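Local structure of walker-Type ATPase (Pyrococcus abyssi, 2QEN) at residues E25-L28 against L33-L36; G43-L48 against A133-Q138. The protein probably hydrolyses ATP as a P-loop ATPase of still unknown cellular role, and is held here with ADP and a magnesium ion. The protein carries 1 engineered substitution. One frame throughout, in Å; residues are numbered along the deposited sequence.

Contact 1 of 2, residues E25-L28 against L33-L36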
# COMPACT_ATOMS: atom_id res chain seq x y z
N GLU A 25 -12.63 -10.10 -4.60
CA GLU A 25 -13.08 -11.45 -4.98
C GLU A 25 -13.48 -11.50 -6.45
O GLU A 25 -13.09 -12.44 -7.16
CB GLU A 25 -14.29 -11.90 -4.15
CG GLU A 25 -13.94 -12.34 -2.73
CD GLU A 25 -15.11 -12.99 -1.99
OE1 GLU A 25 -16.12 -13.37 -2.63
OE2 GLU A 25 -15.00 -13.11 -0.75
N GLU A 26 -14.26 -10.51 -6.88
CA GLU A 26 -14.71 -10.39 -8.26
C GLU A 26 -13.54 -10.26 -9.23
O GLU A 26 -13.52 -10.90 -10.28
CB GLU A 26 -15.70 -9.22 -8.42
CG GLU A 26 -17.06 -9.46 -7.75
CD GLU A 26 -18.05 -8.27 -7.86
OE1 GLU A 26 -17.61 -7.14 -8.16
OE2 GLU A 26 -19.27 -8.47 -7.63
N SER A 27 -12.54 -9.47 -8.87
CA SER A 27 -11.39 -9.27 -9.73
C SER A 27 -10.57 -10.56 -9.92
O SER A 27 -10.15 -10.88 -11.04
CB SER A 27 -10.49 -8.15 -9.22
OG SER A 27 -9.47 -7.90 -10.16
N LEU A 28 -10.36 -11.28 -8.83
CA LEU A 28 -9.72 -12.59 -8.89
C LEU A 28 -10.46 -13.55 -9.82
O LEU A 28 -9.83 -14.23 -10.64
CB LEU A 28 -9.52 -13.19 -7.50
CG LEU A 28 -8.15 -12.89 -6.90
CD1 LEU A 28 -8.04 -11.46 -6.35
CD2 LEU A 28 -7.81 -13.90 -5.82
N LEU A 33 -4.40 -11.55 -12.82
CA LEU A 33 -3.62 -10.51 -12.17
C LEU A 33 -4.56 -9.37 -11.71
O LEU A 33 -5.37 -8.87 -12.50
CB LEU A 33 -2.60 -9.95 -13.17
CG LEU A 33 -1.19 -9.48 -12.79
CD1 LEU A 33 -0.71 -8.44 -13.80
CD2 LEU A 33 -1.06 -8.95 -11.40
N THR A 34 -4.41 -8.95 -10.46
CA THR A 34 -5.25 -7.90 -9.85
C THR A 34 -4.35 -6.86 -9.19
O THR A 34 -3.36 -7.22 -8.56
CB THR A 34 -6.22 -8.53 -8.80
OG1 THR A 34 -7.16 -9.36 -9.47
CG2 THR A 34 -6.99 -7.48 -7.99
N LEU A 35 -4.66 -5.58 -9.37
CA LEU A 35 -3.95 -4.50 -8.68
C LEU A 35 -4.82 -3.94 -7.55
O LEU A 35 -5.99 -3.60 -7.76
CB LEU A 35 -3.51 -3.38 -9.64
CG LEU A 35 -2.94 -3.78 -11.01
CD1 LEU A 35 -2.55 -2.57 -11.85
CD2 LEU A 35 -1.75 -4.75 -10.87
N LEU A 36 -4.26 -3.87 -6.34
CA LEU A 36 -4.95 -3.27 -5.23
C LEU A 36 -4.33 -1.91 -4.91
O LEU A 36 -3.18 -1.83 -4.48
CB LEU A 36 -4.95 -4.20 -4.02
CG LEU A 36 -5.75 -3.74 -2.80
CD1 LEU A 36 -7.22 -3.96 -3.06
CD2 LEU A 36 -5.30 -4.50 -1.55
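The CA atoms of S27 and T34 lie 6.3 Å apart, where helix 18-30 passes beside strand 33-37, the strand that follows it in the chain after a short turn. Both residues send their CB toward the partner segment, and their hydroxyls meet: S27 OG and T34 OG1 share a hydrogen bond of 2.8 Å in which either oxygen could be the donor. The serine hydroxyl stands anti to its own backbone N (chi1 -174°), which carries it off the helix toward the strand; the threonine puts OG1 beside its backbone N and CG2 beside its carbonyl carbon (chi1 -67°), and both branches come up to the serine. T34 CG2 sits 3.3 Å from S27 OG, so the methyl lies alongside the bonded pair, and the same methyl reaches S27 CB at 3.8 Å. L28 adds an apolar flank: its side chain crosses that of T34 at about a right angle, with CD1 3.9 Å from T34 OG1, while the leucine also packs on I168. L33 and L35 point to the other face of the sheet, as alternation along a strand demands, and the backbone of T34 is hydrogen-bonded to I167 and L169 of strand 165-171. Serine suits the helix because its short arm permits close approach; threonine suits the strand because its beta branching favours extended backbone and offers a methyl and a hydroxyl at once. Two buried hydroxyls thus pair through one bond, which spends the proton of one of them and ties helix to strand within an otherwise apolar interface.

Contact 2 of 2, residues G43-L48 against A133-Q138; sequences GKSSLL and AFDEAQ. With MG (magnesium ion), chain B; ADP (adenosine-5'-diphosphate), chain C.
S45 and D135 bring together the Walker A loop (P-loop) and the end of the Walker B strand, the paired nucleotide-binding motifs of P-loop NTPases. Metal bonds come first: S45 OG binds the magnesium ion at 2.3 Å, beside ADP O2B and four waters. Neither D135 nor E136 touches the metal directly here; one metal-bound water donates to D135 OD1 at 2.6 Å and to E136 OE2 at 2.9 Å, making both acids second-shell ligands. Among direct hydrogen bonds, S45 OG donates to D135 OD2 over a very short 2.5 Å, a hydroxyl serving metal and carboxylate together.

Backbone amides of G43 to S46 grip the phosphates, and G43, lacking a side chain, fits where a CB would strike ADP N7. K44, bent at chi3 and chi4, curls back so that NZ meets ADP O1B at 2.9 Å, also bonding G38 O and S172 OG; an alanine here would probably leave O1B without its ammonium partner and more of the beta-phosphate charge to magnesium. E136 OE2, beyond salt-bridge range of NZ, also bonds S172 OG.

In the apolar packing, L48 CD2 rests 3.7 Å from A133 CB, a single methyl small enough for the leucine to lie close over the strand.

A last hydrogen bond holds the other oxygen of E136: Q138 NE2 donates in its amide plane to the anti lone pair of E136 OE1, at 2.8 Å and 162°.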
# COMPACT_ATOMS: atom_id res chain seq x y z
N GLY A 43 -5.54 1.50 4.14
CA GLY A 43 -5.97 0.18 4.61
C GLY A 43 -5.79 -1.01 3.68
O GLY A 43 -6.47 -2.02 3.85
N LYS A 44 -4.88 -0.91 2.70
CA LYS A 44 -4.62 -2.00 1.72
C LYS A 44 -4.02 -3.26 2.32
O LYS A 44 -4.51 -4.37 2.06
CB LYS A 44 -3.73 -1.53 0.55
CG LYS A 44 -4.19 -0.28 -0.22
CD LYS A 44 -3.23 0.06 -1.36
CE LYS A 44 -1.88 0.60 -0.87
NZ LYS A 44 -2.00 1.84 0.03
N SER A 45 -2.94 -3.13 3.09
CA SER A 45 -2.34 -4.31 3.74
C SER A 45 -3.33 -5.04 4.64
O SER A 45 -3.43 -6.27 4.62
CB SER A 45 -1.10 -3.95 4.54
OG SER A 45 -0.02 -3.67 3.67
N SER A 46 -4.07 -4.26 5.42
CA SER A 46 -5.05 -4.79 6.36
C SER A 46 -6.15 -5.57 5.66
O SER A 46 -6.46 -6.68 6.08
CB SER A 46 -5.66 -3.65 7.19
OG SER A 46 -4.63 -2.92 7.82
N LEU A 47 -6.72 -4.99 4.60
CA LEU A 47 -7.73 -5.66 3.78
C LEU A 47 -7.16 -6.94 3.17
O LEU A 47 -7.81 -7.98 3.20
CB LEU A 47 -8.24 -4.71 2.68
CG LEU A 47 -9.28 -5.27 1.71
CD1 LEU A 47 -10.65 -5.50 2.41
CD2 LEU A 47 -9.43 -4.36 0.49
N LEU A 48 -5.94 -6.86 2.65
CA LEU A 48 -5.26 -8.01 2.05
C LEU A 48 -4.99 -9.15 3.04
O LEU A 48 -5.24 -10.31 2.71
CB LEU A 48 -3.98 -7.59 1.32
CG LEU A 48 -3.27 -8.67 0.50
CD1 LEU A 48 -4.21 -9.34 -0.53
CD2 LEU A 48 -2.03 -8.10 -0.17
N ALA A 133 0.55 -12.74 -3.19
CA ALA A 133 0.40 -11.29 -3.11
C ALA A 133 1.72 -10.57 -2.83
O ALA A 133 2.47 -10.94 -1.93
CB ALA A 133 -0.64 -10.92 -2.07
N PHE A 134 1.98 -9.55 -3.63
CA PHE A 134 3.15 -8.71 -3.48
C PHE A 134 2.69 -7.34 -2.95
O PHE A 134 2.04 -6.56 -3.65
CB PHE A 134 3.89 -8.57 -4.81
CG PHE A 134 4.52 -9.86 -5.30
CD1 PHE A 134 3.79 -10.75 -6.10
CD2 PHE A 134 5.84 -10.18 -4.98
CE1 PHE A 134 4.35 -11.94 -6.55
CE2 PHE A 134 6.43 -11.38 -5.44
CZ PHE A 134 5.68 -12.25 -6.23
N ASP A 135 3.02 -7.05 -1.70
CA ASP A 135 2.64 -5.80 -1.08
C ASP A 135 3.64 -4.73 -1.43
O ASP A 135 4.84 -4.91 -1.22
CB ASP A 135 2.54 -5.95 0.45
CG ASP A 135 1.40 -5.12 1.05
OD1 ASP A 135 0.77 -4.30 0.32
OD2 ASP A 135 1.12 -5.33 2.25
N GLU A 136 3.15 -3.63 -2.01
CA GLU A 136 3.99 -2.52 -2.50
C GLU A 136 4.96 -3.02 -3.57
O GLU A 136 6.18 -2.81 -3.50
CB GLU A 136 4.73 -1.80 -1.35
CG GLU A 136 3.84 -1.23 -0.22
CD GLU A 136 2.95 -0.05 -0.62
OE1 GLU A 136 3.17 0.56 -1.70
OE2 GLU A 136 2.01 0.28 0.15
N ALA A 137 4.37 -3.64 -4.59
CA ALA A 137 5.09 -4.32 -5.66
C ALA A 137 5.92 -3.38 -6.56
O ALA A 137 6.76 -3.84 -7.34
CB ALA A 137 4.10 -5.15 -6.49
N GLN A 138 5.71 -2.07 -6.44
CA GLN A 138 6.52 -1.11 -7.19
C GLN A 138 8.00 -1.17 -6.78
O GLN A 138 8.87 -0.75 -7.55
CB GLN A 138 5.96 0.32 -7.10
CG GLN A 138 6.13 1.00 -5.75
CD GLN A 138 4.98 0.72 -4.78
OE1 GLN A 138 4.13 -0.12 -5.03
NE2 GLN A 138 4.97 1.44 -3.67
MG MG B . 0.66 -1.54 3.12
PB ADP C . -1.77 0.67 3.64
O1B ADP C . -2.90 1.07 2.72
O2B ADP C . -1.33 -0.76 3.42
O3B ADP C . -0.61 1.63 3.69
PA ADP C . -2.57 -0.37 6.29
O1A ADP C . -3.42 -1.54 5.86
O2A ADP C . -1.24 -0.60 6.93
O3A ADP C . -2.44 0.74 5.10
O5' ADP C . -3.52 0.48 7.29
C5' ADP C . -3.02 1.49 8.17
C4' ADP C . -3.54 1.19 9.58
O4' ADP C . -4.91 1.63 9.71
C3' ADP C . -3.59 -0.29 9.96
O3' ADP C . -2.40 -0.72 10.62
C2' ADP C . -4.71 -0.36 10.94
O2' ADP C . -4.24 0.29 12.12
C1' ADP C . -5.69 0.65 10.41
N9 ADP C . -6.75 0.18 9.49
C8 ADP C . -6.70 0.24 8.15
N7 ADP C . -7.86 -0.19 7.59
C5 ADP C . -8.68 -0.53 8.60
C6 ADP C . -10.06 -1.06 8.72
N6 ADP C . -10.80 -1.32 7.62
N1 ADP C . -10.54 -1.28 9.97
C2 ADP C . -9.81 -1.05 11.06
N3 ADP C . -8.56 -0.54 11.03
C4 ADP C . -7.95 -0.28 9.85
O HOH W 1 0.24 -1.82 1.03
O HOH W 2 2.61 -2.35 3.12
O HOH W 3 1.73 0.40 2.94
O HOH W 4 0.94 -1.29 5.20

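Both contacts are buried and lie against the same parallel sheet, following one another along the chain: strand 33-37 of contact 1 leads through the P-loop into helix 44-54 of contact 2. They meet where L36 O lies 3.6 Å from K44 CD, and L36 CD1 also packs near L47 CD2. Contact 1 joins neighbours in sequence, a helix and the next strand, and its centre is the farther from the middle of the chain; contact 2 brings together segments with 84 residues between them close to that middle. Chemistry follows place: one neutral hydroxyl pair among apolar neighbours serves packing, whereas charged groups, waters and a metal gather at the nucleotide.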